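Local coordinates for protein oxidoreductase (Thermotoga maritima, PDB 1ZH8) that binds NADP in a Rossmann-fold domain and probably catalyses NADP-dependent interconversion of an alcohol and a carbonyl group, as in the GFO/IDH/MocA family, at residues I19-A30 against G81-L90; E140-A151 against V201-I210. One frame throughout, in Å; residues are numbered along the deposited sequence.

Contact 1: I19-A30 against G81-L90. With NAP (NADP nicotinamide-adenine-dinucleotide phosphate), chain D.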
loop_
_atom_site.group_PDB
_atom_site.type_symbol
_atom_site.label_atom_id
_atom_site.label_comp_id
_atom_site.label_asym_id
_atom_site.label_seq_id
_atom_site.Cartn_x
_atom_site.Cartn_y
_atom_site.Cartn_z
ATOM N N ILE A 19 5.762 -17.926 -41.089
ATOM C CA ILE A 19 4.861 -18.730 -40.283
ATOM C C ILE A 19 3.441 -18.512 -40.792
ATOM O O ILE A 19 2.929 -17.390 -40.731
ATOM C CB ILE A 19 4.965 -18.352 -38.799
ATOM C CG1 ILE A 19 6.354 -18.715 -38.249
ATOM C CG2 ILE A 19 3.877 -19.029 -37.966
ATOM C CD1 ILE A 19 6.547 -18.358 -36.739
ATOM N N ARG A 20 2.824 -19.575 -41.308
ATOM C CA ARG A 20 1.421 -19.546 -41.739
ATOM C C ARG A 20 0.549 -19.598 -40.501
ATOM O O ARG A 20 0.621 -20.545 -39.714
ATOM C CB ARG A 20 1.104 -20.707 -42.686
ATOM C CG ARG A 20 1.873 -20.657 -44.028
ATOM C CD ARG A 20 1.683 -21.946 -44.827
ATOM N NE ARG A 20 1.903 -23.127 -43.987
ATOM C CZ ARG A 20 1.293 -24.304 -44.127
ATOM N NH1 ARG A 20 0.392 -24.520 -45.089
ATOM N NH2 ARG A 20 1.590 -25.278 -43.282
ATOM N N LEU A 21 -0.253 -18.559 -40.318
ATOM C CA LEU A 21 -0.903 -18.323 -39.047
ATOM C C LEU A 21 -2.407 -18.285 -39.199
ATOM O O LEU A 21 -2.916 -17.651 -40.121
ATOM C CB LEU A 21 -0.424 -16.988 -38.496
ATOM C CG LEU A 21 -0.781 -16.574 -37.080
ATOM C CD1 LEU A 21 -0.053 -17.448 -36.071
ATOM C CD2 LEU A 21 -0.388 -15.122 -36.884
ATOM N N GLY A 22 -3.109 -18.961 -38.291
ATOM C CA GLY A 22 -4.572 -18.946 -38.241
ATOM C C GLY A 22 -5.038 -18.117 -37.060
ATOM O O GLY A 22 -4.547 -18.285 -35.931
ATOM N N ILE A 23 -5.955 -17.187 -37.321
ATOM C CA ILE A 23 -6.527 -16.347 -36.272
ATOM C C ILE A 23 -7.799 -16.997 -35.748
ATOM O O ILE A 23 -8.677 -17.339 -36.531
ATOM C CB ILE A 23 -6.855 -14.951 -36.800
ATOM C CG1 ILE A 23 -5.653 -14.349 -37.565
ATOM C CG2 ILE A 23 -7.361 -14.063 -35.674
ATOM C CD1 ILE A 23 -4.361 -14.125 -36.773
ATOM N N VAL A 24 -7.893 -17.203 -34.439
ATOM C CA VAL A 24 -9.066 -17.846 -33.857
ATOM C C VAL A 24 -9.672 -16.935 -32.801
ATOM O O VAL A 24 -9.054 -16.669 -31.766
ATOM C CB VAL A 24 -8.744 -19.211 -33.192
ATOM C CG1 VAL A 24 -10.062 -19.904 -32.731
ATOM C CG2 VAL A 24 -7.903 -20.116 -34.107
ATOM N N GLY A 25 -10.893 -16.483 -33.055
ATOM C CA GLY A 25 -11.561 -15.523 -32.192
ATOM C C GLY A 25 -11.333 -14.117 -32.706
ATOM O O GLY A 25 -10.353 -13.488 -32.353
ATOM N N CYS A 26 -12.240 -13.631 -33.543
ATOM C CA CYS A 26 -12.077 -12.344 -34.188
ATOM C C CYS A 26 -12.830 -11.262 -33.424
ATOM O O CYS A 26 -13.899 -10.806 -33.845
ATOM C CB CYS A 26 -12.592 -12.437 -35.617
ATOM S SG CYS A 26 -11.777 -13.728 -36.593
ATOM N N GLY A 27 -12.271 -10.870 -32.284
ATOM C CA GLY A 27 -12.875 -9.867 -31.422
ATOM C C GLY A 27 -11.943 -8.681 -31.261
ATOM O O GLY A 27 -11.124 -8.387 -32.145
ATOM N N ILE A 28 -12.036 -8.025 -30.110
ATOM C CA ILE A 28 -11.335 -6.779 -29.908
ATOM C C ILE A 28 -9.818 -6.942 -30.061
ATOM O O ILE A 28 -9.198 -6.266 -30.901
ATOM C CB ILE A 28 -11.733 -6.117 -28.579
ATOM C CG1 ILE A 28 -13.220 -5.776 -28.608
ATOM C CG2 ILE A 28 -10.929 -4.839 -28.346
ATOM C CD1 ILE A 28 -13.793 -5.407 -27.229
ATOM N N ALA A 29 -9.226 -7.853 -29.290
ATOM C CA ALA A 29 -7.782 -8.047 -29.351
ATOM C C ALA A 29 -7.306 -8.383 -30.763
ATOM O O ALA A 29 -6.326 -7.796 -31.255
ATOM C CB ALA A 29 -7.342 -9.092 -28.381
ATOM N N ALA A 30 -8.000 -9.303 -31.431
ATOM C CA ALA A 30 -7.576 -9.697 -32.766
ATOM C C ALA A 30 -7.575 -8.503 -33.740
ATOM O O ALA A 30 -6.611 -8.301 -34.468
ATOM C CB ALA A 30 -8.443 -10.831 -33.291
ATOM N N GLY A 81 -4.655 -28.057 -43.185
ATOM C CA GLY A 81 -3.280 -28.021 -43.690
ATOM C C GLY A 81 -2.783 -26.614 -44.033
ATOM O O GLY A 81 -1.695 -26.460 -44.593
ATOM N N LEU A 82 -3.552 -25.577 -43.698
ATOM C CA LEU A 82 -3.184 -24.211 -44.110
ATOM C C LEU A 82 -2.300 -23.435 -43.138
ATOM O O LEU A 82 -1.855 -22.342 -43.473
ATOM C CB LEU A 82 -4.428 -23.379 -44.436
ATOM C CG LEU A 82 -5.227 -23.894 -45.636
ATOM C CD1 LEU A 82 -6.579 -23.203 -45.649
ATOM C CD2 LEU A 82 -4.455 -23.690 -46.959
ATOM N N VAL A 83 -2.042 -24.002 -41.955
ATOM C CA VAL A 83 -1.390 -23.278 -40.867
ATOM C C VAL A 83 -0.212 -24.010 -40.173
ATOM O O VAL A 83 -0.224 -25.209 -39.978
ATOM C CB VAL A 83 -2.428 -22.889 -39.793
ATOM C CG1 VAL A 83 -3.519 -22.012 -40.390
ATOM C CG2 VAL A 83 -3.033 -24.153 -39.164
ATOM N N ASP A 84 0.794 -23.242 -39.787
ATOM C CA ASP A 84 1.916 -23.724 -38.984
ATOM C C ASP A 84 1.647 -23.435 -37.509
ATOM O O ASP A 84 2.173 -24.122 -36.618
ATOM C CB ASP A 84 3.191 -23.002 -39.428
ATOM C CG ASP A 84 3.552 -23.299 -40.887
ATOM O OD1 ASP A 84 3.657 -24.496 -41.237
ATOM O OD2 ASP A 84 3.721 -22.349 -41.683
ATOM N N ALA A 85 0.830 -22.410 -37.261
ATOM C CA ALA A 85 0.487 -22.006 -35.912
ATOM C C ALA A 85 -0.855 -21.303 -35.901
ATOM O O ALA A 85 -1.367 -20.871 -36.944
ATOM C CB ALA A 85 1.579 -21.081 -35.319
ATOM N N VAL A 86 -1.420 -21.193 -34.713
ATOM C CA VAL A 86 -2.671 -20.502 -34.537
ATOM C C VAL A 86 -2.531 -19.454 -33.430
ATOM O O VAL A 86 -1.711 -19.584 -32.506
ATOM C CB VAL A 86 -3.850 -21.486 -34.273
ATOM C CG1 VAL A 86 -4.082 -22.419 -35.496
ATOM C CG2 VAL A 86 -3.626 -22.323 -33.003
ATOM N N ASP A 87 -3.297 -18.383 -33.573
ATOM C CA ASP A 87 -3.322 -17.317 -32.598
ATOM C C ASP A 87 -4.691 -17.305 -31.925
ATOM O O ASP A 87 -5.708 -17.080 -32.580
ATOM C CB ASP A 87 -3.038 -15.997 -33.317
ATOM C CG ASP A 87 -3.053 -14.795 -32.388
ATOM O OD1 ASP A 87 -2.880 -14.984 -31.155
ATOM O OD2 ASP A 87 -3.231 -13.655 -32.905
ATOM N N LEU A 88 -4.719 -17.558 -30.622
ATOM C CA LEU A 88 -5.986 -17.639 -29.917
ATOM C C LEU A 88 -6.255 -16.355 -29.162
ATOM O O LEU A 88 -5.496 -15.988 -28.246
ATOM C CB LEU A 88 -6.029 -18.842 -28.973
ATOM C CG LEU A 88 -5.439 -20.164 -29.473
ATOM C CD1 LEU A 88 -5.388 -21.254 -28.370
ATOM C CD2 LEU A 88 -6.183 -20.657 -30.700
ATOM N N THR A 89 -7.316 -15.659 -29.563
ATOM C CA THR A 89 -7.772 -14.458 -28.859
ATOM C C THR A 89 -9.208 -14.690 -28.422
ATOM O O THR A 89 -10.151 -14.107 -28.969
ATOM C CB THR A 89 -7.670 -13.208 -29.759
ATOM O OG1 THR A 89 -8.071 -13.554 -31.095
ATOM C CG2 THR A 89 -6.220 -12.710 -29.798
ATOM N N LEU A 90 -9.362 -15.554 -27.425
ATOM C CA LEU A 90 -10.650 -16.123 -27.062
ATOM C C LEU A 90 -11.005 -15.801 -25.629
ATOM O O LEU A 90 -10.143 -15.321 -24.862
ATOM C CB LEU A 90 -10.573 -17.636 -27.188
ATOM C CG LEU A 90 -10.288 -18.106 -28.605
ATOM C CD1 LEU A 90 -9.791 -19.523 -28.578
ATOM C CD2 LEU A 90 -11.530 -17.992 -29.423
HETATM P PA NAP D . -13.733 -10.477 -27.273
HETATM O O1A NAP D . -13.890 -9.192 -28.001
HETATM O O2A NAP D . -14.983 -10.971 -26.673
HETATM O O5B NAP D . -13.054 -11.536 -28.268
HETATM C C5B NAP D . -13.340 -12.910 -28.148
HETATM C C4B NAP D . -13.592 -13.456 -29.541
HETATM O O4B NAP D . -13.663 -14.875 -29.506
HETATM C C3B NAP D . -14.920 -12.972 -30.111
HETATM O O3B NAP D . -14.691 -12.799 -31.479
HETATM C C2B NAP D . -15.814 -14.173 -29.855
HETATM O O2B NAP D . -17.065 -14.379 -30.502
HETATM C C1B NAP D . -14.845 -15.291 -30.173
HETATM N N9A NAP D . -15.326 -16.568 -29.652
HETATM C C8A NAP D . -16.078 -16.796 -28.521
HETATM N N7A NAP D . -16.279 -18.128 -28.413
HETATM C C5A NAP D . -15.671 -18.743 -29.461
HETATM C C6A NAP D . -15.559 -20.071 -29.852
HETATM N N6A NAP D . -16.136 -21.032 -29.150
HETATM N N1A NAP D . -14.847 -20.400 -30.975
HETATM C C2A NAP D . -14.262 -19.408 -31.724
HETATM N N3A NAP D . -14.374 -18.093 -31.351
HETATM C C4A NAP D . -15.064 -17.770 -30.239
HETATM O O3 NAP D . -12.669 -10.275 -26.098
HETATM P PN NAP D . -11.168 -9.742 -26.319
HETATM O O1N NAP D . -10.725 -9.711 -27.749
HETATM O O2N NAP D . -11.162 -8.571 -25.453
HETATM O O5D NAP D . -10.247 -10.851 -25.601
HETATM C C5D NAP D . -9.848 -12.069 -26.205
HETATM C C4D NAP D . -8.541 -12.531 -25.565
HETATM O O4D NAP D . -7.572 -11.499 -25.709
HETATM C C3D NAP D . -8.713 -12.765 -24.061
HETATM O O3D NAP D . -8.012 -13.915 -23.650
HETATM C C2D NAP D . -8.105 -11.549 -23.405
HETATM O O2D NAP D . -7.560 -11.830 -22.133
HETATM C C1D NAP D . -7.058 -11.141 -24.431
HETATM N N1N NAP D . -6.777 -9.710 -24.346
HETATM C C2N NAP D . -5.493 -9.322 -24.092
HETATM C C3N NAP D . -5.165 -7.966 -23.989
HETATM C C7N NAP D . -3.721 -7.530 -23.934
HETATM O O7N NAP D . -3.487 -6.149 -23.797
HETATM N N7N NAP D . -2.709 -8.416 -24.020
HETATM C C4N NAP D . -6.171 -7.006 -24.157
HETATM C C5N NAP D . -7.484 -7.411 -24.431
HETATM C C6N NAP D . -7.777 -8.776 -24.522
HETATM P P2B NAP D . -17.725 -13.748 -31.827
HETATM O O1X NAP D . -17.283 -14.487 -33.073
HETATM O O2X NAP D . -17.350 -12.292 -31.988
HETATM O O3X NAP D . -19.214 -13.912 -31.608
HETATM O O HOH W 1 -10.331 -11.094 -30.052
#
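Gly-81, with positive phi just past the end of a helix, turns its carbonyl to Arg-20, whose NH1 reaches Gly-81 O at 2.9 Å. The guanidinium lies with one face against the Leu-82 backbone, its chain bent at chi3 (-48°) back toward Asp-84. There it forms a side-on salt bridge of two hydrogen bonds: NE meets OD2 of Asp-84, and NH2 of Arg-20 meets OD1 of Asp-84 at 3.0 Å, both oxygens being approached from above the carboxylate plane. Asp-84 OD2 also accepts from the backbone N of Arg-20, through its anti lone pair, while Arg-20 O takes the amides of both Asp-84 and Ala-85. With an alanine in place of Arg-20, Asp-84 would probably lose its charged mate and Gly-81 O a donor. From Ala-85 the strands run parallel: Gly-22 N bonds Ala-85 O, and Asp-87 N reaches Gly-22 O at 2.7 Å. Glycine suits position 22 because a CB there would press on Val-83 CG1. The small CB of Ala-85 touches Ile-19 CG2 and Leu-21 CD1; Asp-87 OD2 is hydrogen-bonded to His-34 ND1. On the other face Leu-88 CD2 lies alongside Val-24 CB at 3.9 Å, both residues touching Phe-98 of helix 95-104. Thr-89 OG1 (chi1 40°) donates to Gly-25 O at 2.6 Å. Leu-90 puts CD2 beside Gly-25 CA and the adenine, and its carbonyl accepts from O3D of the NADP. A CB on Gly-25 would clash with Thr-89 O, one on Gly-27 with NADP O5B; with Ala-30 they fit the GxGxxA pattern. With Ile-28 N and Ala-29 N on the diphosphate, this is the dinucleotide-binding strand-turn-helix of a Rossmann fold.

Contact 2: E140-A151 against V201-I210; sequences ENFRHVPAFWKA and VHHAAAMRLI. With NAP (NADP nicotinamide-adenine-dinucleotide phosphate), chain D; EDO (1,2-ethanediol), chain E.
This is a largely apolar helix-to-helix contact next to the nicotinamide end of the NADP site, in a protein of the GFO/IDH/MocA family. Helix 146-151 and the 3-10 turn 141-143 before it rest on helix 201-210, the two helix axes 28° apart and 9.1 Å at closest approach. Ala-205 and Ala-206 suit that helix, since their short side chains let neighbouring side chains come close to its backbone. Ala-206 CB stands over the centre of the Phe-148 ring, a CH-pi contact at 3.8 Å from the centroid. Leu-209 serves two partners: CD2 touches Phe-148 CB, while CD1 lies over one face of the Trp-149 indole, 3.6 Å from CZ2. That indole is fixed by NE1, which donates to Arg-143 O from above the carbonyl plane. Farther along, Ile-210 CD1 meets Ala-151 CB at 4.0 Å. At the other end His-202 CB sits over the middle of the Phe-142 ring, and the imidazole is turned obliquely to that ring. Arg-143 NH2 and Arg-208 NH1 lie close together, but both are paired with Asp-319 on helix 313-329, whose carboxylate probably offsets their like charges; Arg-208 NH2 is hydrogen-bonded to Gln-315. Arg-143 NE also reaches Ala-205 O through a water. Asn-141 OD1 accepts from N7N of the nicotinamide amide at 2.9 Å, and its ND2 bonds Ser-290. Glu-140, its chain bent at chi2 (44°), carries its carboxylate to the ring of His-202, carboxylate and imidazole planes nearly perpendicular. Glu-140 OE2 is gripped twice: its anti lone pair takes Phe-142 N, and its syn lone pair takes His-202 ND1 at 2.8 Å.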
loop_
_atom_site.group_PDB
_atom_site.type_symbol
_atom_site.label_atom_id
_atom_site.label_comp_id
_atom_site.label_asym_id
_atom_site.label_seq_id
_atom_site.Cartn_x
_atom_site.Cartn_y
_atom_site.Cartn_z
ATOM N N GLU A 140 2.054 -12.536 -23.084
ATOM C CA GLU A 140 1.990 -11.597 -21.998
ATOM C C GLU A 140 2.791 -10.420 -22.455
ATOM O O GLU A 140 4.025 -10.407 -22.343
ATOM C CB GLU A 140 2.562 -12.213 -20.722
ATOM C CG GLU A 140 2.711 -11.222 -19.577
ATOM C CD GLU A 140 1.487 -10.326 -19.416
ATOM O OE1 GLU A 140 0.479 -10.794 -18.846
ATOM O OE2 GLU A 140 1.536 -9.160 -19.880
ATOM N N ASN A 141 2.106 -9.439 -23.021
ATOM C CA ASN A 141 2.826 -8.348 -23.682
ATOM C C ASN A 141 3.598 -7.432 -22.712
ATOM O O ASN A 141 4.604 -6.842 -23.094
ATOM C CB ASN A 141 1.903 -7.551 -24.598
ATOM C CG ASN A 141 0.789 -6.899 -23.835
ATOM O OD1 ASN A 141 -0.064 -7.577 -23.254
ATOM N ND2 ASN A 141 0.815 -5.594 -23.780
ATOM N N PHE A 142 3.173 -7.349 -21.454
ATOM C CA PHE A 142 3.938 -6.581 -20.443
ATOM C C PHE A 142 5.390 -7.056 -20.261
ATOM O O PHE A 142 6.228 -6.294 -19.794
ATOM C CB PHE A 142 3.210 -6.527 -19.084
ATOM C CG PHE A 142 2.186 -5.402 -18.967
ATOM C CD1 PHE A 142 1.287 -5.129 -20.006
ATOM C CD2 PHE A 142 2.126 -4.621 -17.803
ATOM C CE1 PHE A 142 0.337 -4.074 -19.901
ATOM C CE2 PHE A 142 1.194 -3.557 -17.680
ATOM C CZ PHE A 142 0.292 -3.290 -18.735
ATOM N N ARG A 143 5.695 -8.299 -20.636
ATOM C CA ARG A 143 7.088 -8.772 -20.649
ATOM C C ARG A 143 7.918 -8.173 -21.769
ATOM O O ARG A 143 9.115 -8.448 -21.890
ATOM C CB ARG A 143 7.140 -10.288 -20.769
ATOM C CG ARG A 143 7.573 -10.946 -19.524
ATOM C CD ARG A 143 7.187 -12.399 -19.560
ATOM N NE ARG A 143 6.573 -12.619 -18.287
ATOM C CZ ARG A 143 5.488 -13.326 -18.062
ATOM N NH1 ARG A 143 4.856 -13.963 -19.027
ATOM N NH2 ARG A 143 5.053 -13.394 -16.822
ATOM N N HIS A 144 7.278 -7.368 -22.605
ATOM C CA HIS A 144 7.968 -6.828 -23.759
ATOM C C HIS A 144 7.876 -5.321 -23.777
ATOM O O HIS A 144 8.152 -4.721 -24.813
ATOM C CB HIS A 144 7.353 -7.383 -25.043
ATOM C CG HIS A 144 7.368 -8.876 -25.128
ATOM N ND1 HIS A 144 8.350 -9.572 -25.802
ATOM C CD2 HIS A 144 6.516 -9.805 -24.642
ATOM C CE1 HIS A 144 8.103 -10.867 -25.725
ATOM N NE2 HIS A 144 6.992 -11.035 -25.032
ATOM N N VAL A 145 7.476 -4.720 -22.646
ATOM C CA VAL A 145 7.295 -3.270 -22.572
ATOM C C VAL A 145 8.641 -2.610 -22.179
ATOM O O VAL A 145 9.195 -2.917 -21.132
ATOM C CB VAL A 145 6.089 -2.883 -21.627
ATOM C CG1 VAL A 145 6.023 -1.374 -21.360
ATOM C CG2 VAL A 145 4.714 -3.383 -22.201
ATOM N N PRO A 146 9.192 -1.732 -23.026
ATOM C CA PRO A 146 10.574 -1.270 -22.743
ATOM C C PRO A 146 10.773 -0.549 -21.402
ATOM O O PRO A 146 11.817 -0.722 -20.774
ATOM C CB PRO A 146 10.901 -0.347 -23.920
ATOM C CG PRO A 146 9.569 -0.004 -24.536
ATOM C CD PRO A 146 8.652 -1.159 -24.273
ATOM N N ALA A 147 9.774 0.210 -20.952
ATOM C CA ALA A 147 9.844 0.910 -19.672
ATOM C C ALA A 147 10.167 -0.042 -18.542
ATOM O O ALA A 147 10.935 0.306 -17.631
ATOM C CB ALA A 147 8.538 1.631 -19.377
ATOM N N PHE A 148 9.572 -1.233 -18.589
ATOM C CA PHE A 148 9.792 -2.232 -17.536
ATOM C C PHE A 148 11.205 -2.815 -17.634
ATOM O O PHE A 148 11.876 -2.980 -16.614
ATOM C CB PHE A 148 8.715 -3.337 -17.540
ATOM C CG PHE A 148 7.303 -2.816 -17.405
ATOM C CD1 PHE A 148 7.007 -1.766 -16.540
ATOM C CD2 PHE A 148 6.274 -3.375 -18.140
ATOM C CE1 PHE A 148 5.721 -1.290 -16.413
ATOM C CE2 PHE A 148 4.966 -2.891 -18.022
ATOM C CZ PHE A 148 4.694 -1.856 -17.156
ATOM N N TRP A 149 11.665 -3.083 -18.853
ATOM C CA TRP A 149 13.052 -3.509 -19.038
ATOM C C TRP A 149 14.034 -2.464 -18.519
ATOM O O TRP A 149 14.975 -2.815 -17.798
ATOM C CB TRP A 149 13.354 -3.913 -20.486
ATOM C CG TRP A 149 12.790 -5.262 -20.758
ATOM C CD1 TRP A 149 11.529 -5.554 -21.240
ATOM C CD2 TRP A 149 13.416 -6.525 -20.493
ATOM N NE1 TRP A 149 11.348 -6.914 -21.311
ATOM C CE2 TRP A 149 12.487 -7.538 -20.866
ATOM C CE3 TRP A 149 14.677 -6.904 -20.000
ATOM C CZ2 TRP A 149 12.786 -8.902 -20.768
ATOM C CZ3 TRP A 149 14.976 -8.258 -19.897
ATOM C CH2 TRP A 149 14.031 -9.246 -20.284
ATOM N N LYS A 150 13.797 -1.189 -18.835
ATOM C CA LYS A 150 14.694 -0.127 -18.379
ATOM C C LYS A 150 14.694 0.001 -16.838
ATOM O O LYS A 150 15.746 0.207 -16.219
ATOM C CB LYS A 150 14.401 1.213 -19.067
ATOM C CG LYS A 150 15.518 2.267 -18.886
ATOM N N ALA A 151 13.526 -0.140 -16.223
ATOM C CA ALA A 151 13.459 -0.160 -14.770
ATOM C C ALA A 151 14.273 -1.337 -14.244
ATOM O O ALA A 151 15.023 -1.181 -13.285
ATOM C CB ALA A 151 12.027 -0.242 -14.301
ATOM N N VAL A 201 -2.733 -10.151 -14.329
ATOM C CA VAL A 201 -1.583 -10.873 -14.876
ATOM C C VAL A 201 -0.523 -9.923 -15.522
ATOM O O VAL A 201 0.672 -10.107 -15.334
ATOM C CB VAL A 201 -1.998 -12.085 -15.756
ATOM C CG1 VAL A 201 -2.760 -13.093 -14.897
ATOM C CG2 VAL A 201 -2.843 -11.656 -16.977
ATOM N N HIS A 202 -0.967 -8.877 -16.217
ATOM C CA HIS A 202 -0.037 -7.853 -16.729
ATOM C C HIS A 202 0.833 -7.257 -15.629
ATOM O O HIS A 202 2.070 -7.213 -15.741
ATOM C CB HIS A 202 -0.790 -6.700 -17.398
ATOM C CG HIS A 202 -1.492 -7.095 -18.647
ATOM N ND1 HIS A 202 -0.836 -7.661 -19.721
ATOM C CD2 HIS A 202 -2.794 -7.008 -19.001
ATOM C CE1 HIS A 202 -1.708 -7.904 -20.684
ATOM N NE2 HIS A 202 -2.903 -7.518 -20.272
ATOM N N HIS A 203 0.181 -6.797 -14.567
ATOM C CA HIS A 203 0.893 -6.189 -13.459
ATOM C C HIS A 203 1.853 -7.170 -12.742
ATOM O O HIS A 203 2.990 -6.802 -12.412
ATOM C CB HIS A 203 -0.107 -5.500 -12.529
ATOM C CG HIS A 203 -1.183 -4.746 -13.268
ATOM N ND1 HIS A 203 -2.520 -4.832 -12.939
ATOM C CD2 HIS A 203 -1.122 -3.950 -14.367
ATOM C CE1 HIS A 203 -3.232 -4.101 -13.781
ATOM N NE2 HIS A 203 -2.409 -3.551 -14.656
ATOM N N ALA A 204 1.439 -8.419 -12.542
ATOM C CA ALA A 204 2.331 -9.407 -11.940
ATOM C C ALA A 204 3.527 -9.652 -12.858
ATOM O O ALA A 204 4.683 -9.775 -12.398
ATOM C CB ALA A 204 1.581 -10.718 -11.669
ATOM N N ALA A 205 3.257 -9.705 -14.166
ATOM C CA ALA A 205 4.326 -9.916 -15.117
ATOM C C ALA A 205 5.397 -8.830 -14.931
ATOM O O ALA A 205 6.595 -9.134 -14.761
ATOM C CB ALA A 205 3.787 -9.947 -16.534
ATOM N N ALA A 206 4.948 -7.579 -14.871
ATOM C CA ALA A 206 5.872 -6.453 -14.738
ATOM C C ALA A 206 6.645 -6.478 -13.426
ATOM O O ALA A 206 7.861 -6.304 -13.416
ATOM C CB ALA A 206 5.154 -5.127 -14.924
HETATM N N MSE A 207 5.955 -6.721 -12.319
HETATM C CA MSE A 207 6.627 -6.720 -11.014
HETATM C C MSE A 207 7.667 -7.850 -10.944
HETATM O O MSE A 207 8.768 -7.665 -10.392
HETATM C CB MSE A 207 5.597 -6.835 -9.900
HETATM C CG MSE A 207 4.655 -5.646 -9.891
HETATM SE SE MSE A 207 3.378 -5.653 -8.424
HETATM C CE MSE A 207 1.866 -6.608 -9.272
ATOM N N ARG A 208 7.329 -9.009 -11.516
ATOM C CA ARG A 208 8.266 -10.127 -11.516
ATOM C C ARG A 208 9.467 -9.838 -12.421
ATOM O O ARG A 208 10.595 -10.242 -12.121
ATOM C CB ARG A 208 7.592 -11.457 -11.898
ATOM C CG ARG A 208 6.472 -11.915 -10.938
ATOM C CD ARG A 208 5.803 -13.226 -11.418
ATOM N NE ARG A 208 6.788 -14.236 -11.800
ATOM C CZ ARG A 208 7.044 -14.603 -13.056
ATOM N NH1 ARG A 208 6.365 -14.070 -14.054
ATOM N NH2 ARG A 208 7.979 -15.512 -13.318
ATOM N N LEU A 209 9.235 -9.130 -13.522
ATOM C CA LEU A 209 10.332 -8.821 -14.422
ATOM C C LEU A 209 11.350 -7.905 -13.733
ATOM O O LEU A 209 12.575 -8.103 -13.838
ATOM C CB LEU A 209 9.797 -8.168 -15.682
ATOM C CG LEU A 209 10.803 -7.668 -16.725
ATOM C CD1 LEU A 209 11.504 -8.852 -17.388
ATOM C CD2 LEU A 209 10.084 -6.808 -17.760
ATOM N N ILE A 210 10.838 -6.919 -13.010
ATOM C CA ILE A 210 11.685 -5.897 -12.428
ATOM C C ILE A 210 12.319 -6.380 -11.134
ATOM O O ILE A 210 13.491 -6.112 -10.898
ATOM C CB ILE A 210 10.915 -4.585 -12.189
ATOM C CG1 ILE A 210 10.423 -4.007 -13.523
ATOM C CG2 ILE A 210 11.816 -3.551 -11.498
ATOM C CD1 ILE A 210 9.277 -3.056 -13.387
HETATM P PA NAP D . -13.733 -10.477 -27.273
HETATM O O1A NAP D . -13.890 -9.192 -28.001
HETATM O O2A NAP D . -14.983 -10.971 -26.673
HETATM O O5B NAP D . -13.054 -11.536 -28.268
HETATM C C5B NAP D . -13.340 -12.910 -28.148
HETATM C C4B NAP D . -13.592 -13.456 -29.541
HETATM O O4B NAP D . -13.663 -14.875 -29.506
HETATM C C3B NAP D . -14.920 -12.972 -30.111
HETATM O O3B NAP D . -14.691 -12.799 -31.479
HETATM C C2B NAP D . -15.814 -14.173 -29.855
HETATM O O2B NAP D . -17.065 -14.379 -30.502
HETATM C C1B NAP D . -14.845 -15.291 -30.173
HETATM N N9A NAP D . -15.326 -16.568 -29.652
HETATM C C8A NAP D . -16.078 -16.796 -28.521
HETATM N N7A NAP D . -16.279 -18.128 -28.413
HETATM C C5A NAP D . -15.671 -18.743 -29.461
HETATM C C6A NAP D . -15.559 -20.071 -29.852
HETATM N N6A NAP D . -16.136 -21.032 -29.150
HETATM N N1A NAP D . -14.847 -20.400 -30.975
HETATM C C2A NAP D . -14.262 -19.408 -31.724
HETATM N N3A NAP D . -14.374 -18.093 -31.351
HETATM C C4A NAP D . -15.064 -17.770 -30.239
HETATM O O3 NAP D . -12.669 -10.275 -26.098
HETATM P PN NAP D . -11.168 -9.742 -26.319
HETATM O O1N NAP D . -10.725 -9.711 -27.749
HETATM O O2N NAP D . -11.162 -8.571 -25.453
HETATM O O5D NAP D . -10.247 -10.851 -25.601
HETATM C C5D NAP D . -9.848 -12.069 -26.205
HETATM C C4D NAP D . -8.541 -12.531 -25.565
HETATM O O4D NAP D . -7.572 -11.499 -25.709
HETATM C C3D NAP D . -8.713 -12.765 -24.061
HETATM O O3D NAP D . -8.012 -13.915 -23.650
HETATM C C2D NAP D . -8.105 -11.549 -23.405
HETATM O O2D NAP D . -7.560 -11.830 -22.133
HETATM C C1D NAP D . -7.058 -11.141 -24.431
HETATM N N1N NAP D . -6.777 -9.710 -24.346
HETATM C C2N NAP D . -5.493 -9.322 -24.092
HETATM C C3N NAP D . -5.165 -7.966 -23.989
HETATM C C7N NAP D . -3.721 -7.530 -23.934
HETATM O O7N NAP D . -3.487 -6.149 -23.797
HETATM N N7N NAP D . -2.709 -8.416 -24.020
HETATM C C4N NAP D . -6.171 -7.006 -24.157
HETATM C C5N NAP D . -7.484 -7.411 -24.431
HETATM C C6N NAP D . -7.777 -8.776 -24.522
HETATM P P2B NAP D . -17.725 -13.748 -31.827
HETATM O O1X NAP D . -17.283 -14.487 -33.073
HETATM O O2X NAP D . -17.350 -12.292 -31.988
HETATM O O3X NAP D . -19.214 -13.912 -31.608
HETATM C C1 EDO E . 12.819 -8.894 -25.672
HETATM O O1 EDO E . 11.495 -8.573 -26.147
HETATM C C2 EDO E . 13.399 -7.695 -24.922
HETATM O O2 EDO E . 14.601 -8.087 -24.246
HETATM O O HOH W 2 7.554 -11.297 -15.985
#

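Overall arrangement
Both segments of contact 1 precede those of contact 2; the centres are about 24 Å apart and the nearest atoms about 9 Å. The first joins two neighbouring central strands, 19-24 and 85-88, of the six-stranded parallel sheet. In the second, segment 140-151 follows strand 136-139, an outermost strand of that sheet, and packs helix 146-156 on helix 195-211, which also touches strand 163-171 of the large mixed sheet. NADP connects them: 19-30 binds the diphosphate, 81-90 a ribose hydroxyl and the side of the adenine, whereas 140-151 and 201-210 meet the carboxamide. The cofactor thus reaches from the Rossmann sheet to the junction with the C-terminal domain, where catalysis probably takes place.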